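Local coordinates for protein KauB (Pseudomonas aeruginosa PAO1, PDB 6B4R) that oxidises a broad range of aldehydes, probably including aminoaldehydes such as 4-guanidinobutyraldehyde, to the corresponding acids with NAD(P)+ as electron acceptor, at residues 446-450 with 451-455. Numbering follows the deposited sequence.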
# COMPACT_ATOMS: atom_id res chain seq x y z
N LYS A 446 18.66 2.27 13.94
CA LYS A 446 17.47 3.03 14.30
C LYS A 446 17.81 4.34 15.00
O LYS A 446 17.03 5.29 14.96
CB LYS A 446 16.52 2.19 15.16
CG LYS A 446 15.69 1.20 14.38
CD LYS A 446 14.34 0.98 15.03
CE LYS A 446 14.48 0.46 16.45
NZ LYS A 446 13.15 0.16 17.06
N ALA A 447 18.98 4.39 15.64
CA ALA A 447 19.38 5.57 16.41
C ALA A 447 20.07 6.63 15.57
O ALA A 447 20.15 7.79 15.97
CB ALA A 447 20.26 5.15 17.58
N LEU A 448 20.57 6.24 14.40
CA LEU A 448 21.27 7.17 13.51
C LEU A 448 20.29 8.01 12.69
O LEU A 448 19.44 7.48 11.99
CB LEU A 448 22.20 6.40 12.57
CG LEU A 448 23.36 5.66 13.23
CD1 LEU A 448 24.11 4.81 12.22
CD2 LEU A 448 24.30 6.65 13.89
N ARG A 449 20.43 9.33 12.79
CA ARG A 449 19.54 10.24 12.07
C ARG A 449 20.01 10.47 10.64
O ARG A 449 20.56 11.53 10.33
CB ARG A 449 19.42 11.57 12.82
CG ARG A 449 18.96 11.42 14.26
CD ARG A 449 17.52 10.95 14.35
NE ARG A 449 16.59 11.98 13.91
CZ ARG A 449 15.26 11.88 13.97
NH1 ARG A 449 14.71 10.78 14.46
NH2 ARG A 449 14.50 12.87 13.54
N ALA A 450 19.80 9.49 9.77
CA ALA A 450 20.22 9.58 8.38
C ALA A 450 19.23 8.88 7.45
O ALA A 450 18.62 7.88 7.82
CB ALA A 450 21.62 8.99 8.21
N GLY A 451 19.08 9.42 6.24
CA GLY A 451 18.14 8.89 5.27
C GLY A 451 18.51 7.51 4.77
O GLY A 451 17.64 6.71 4.43
N SER A 452 19.81 7.23 4.72
CA SER A 452 20.30 5.92 4.32
C SER A 452 21.25 5.37 5.38
O SER A 452 22.22 6.03 5.76
CB SER A 452 21.02 5.99 2.97
OG SER A 452 20.12 6.27 1.91
N VAL A 453 20.97 4.17 5.86
CA VAL A 453 21.88 3.50 6.78
C VAL A 453 22.31 2.16 6.19
O VAL A 453 21.48 1.30 5.91
CB VAL A 453 21.23 3.26 8.16
CG1 VAL A 453 22.19 2.50 9.06
CG2 VAL A 453 20.83 4.58 8.79
N TRP A 454 23.61 1.99 6.01
CA TRP A 454 24.14 0.76 5.43
C TRP A 454 24.81 -0.10 6.50
O TRP A 454 25.65 0.37 7.26
CB TRP A 454 25.09 1.07 4.27
CG TRP A 454 24.44 1.88 3.19
CD1 TRP A 454 23.29 1.57 2.51
CD2 TRP A 454 24.88 3.14 2.67
NE1 TRP A 454 23.00 2.56 1.60
CE2 TRP A 454 23.96 3.53 1.68
CE3 TRP A 454 25.97 3.97 2.94
CZ2 TRP A 454 24.10 4.72 0.96
CZ3 TRP A 454 26.11 5.15 2.23
CH2 TRP A 454 25.17 5.51 1.25
N VAL A 455 24.42 -1.37 6.55
CA VAL A 455 24.95 -2.29 7.55
C VAL A 455 25.82 -3.35 6.89
O VAL A 455 25.38 -4.06 5.98
CB VAL A 455 23.83 -2.98 8.34
CG1 VAL A 455 24.41 -3.89 9.41
CG2 VAL A 455 22.90 -1.94 8.96
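L448 meets V453 through its CD1 methyl, 4.4 Å from CG1 of the valine, in a light apolar touch between the turn and the start of the strand. In V453, chi1 of 177° sets CG1, anti to the backbone N, near that CD1 tip and leaves CG2 near the carbonyl of A450, 4.1 Å from its O. The helix 438-447 gives way at L448, and R449 then centres an inverse gamma turn, closed by a weak hydrogen bond, A450 N to L448 O, 3.0 Å. The connection completes a beta-alpha-beta crossover: strand 430-434, helix 438-447 and strand 452-455, whose two strands run parallel in the sheet. L448 and A450 both rest on A431 of strand 430-434, while V453 packs back on A445 of the helix. N423 holds the helix end, taking R449 N and donating to A447 O. On the strand's other face, S452 CB lies over the rim of one face of the W454 indole, 3.7 Å from its plane, and Y458 meets that indole edge-to-face. A strand of a neighbouring chain pairs in parallel with 452-455, carrying the sheet across the subunit interface.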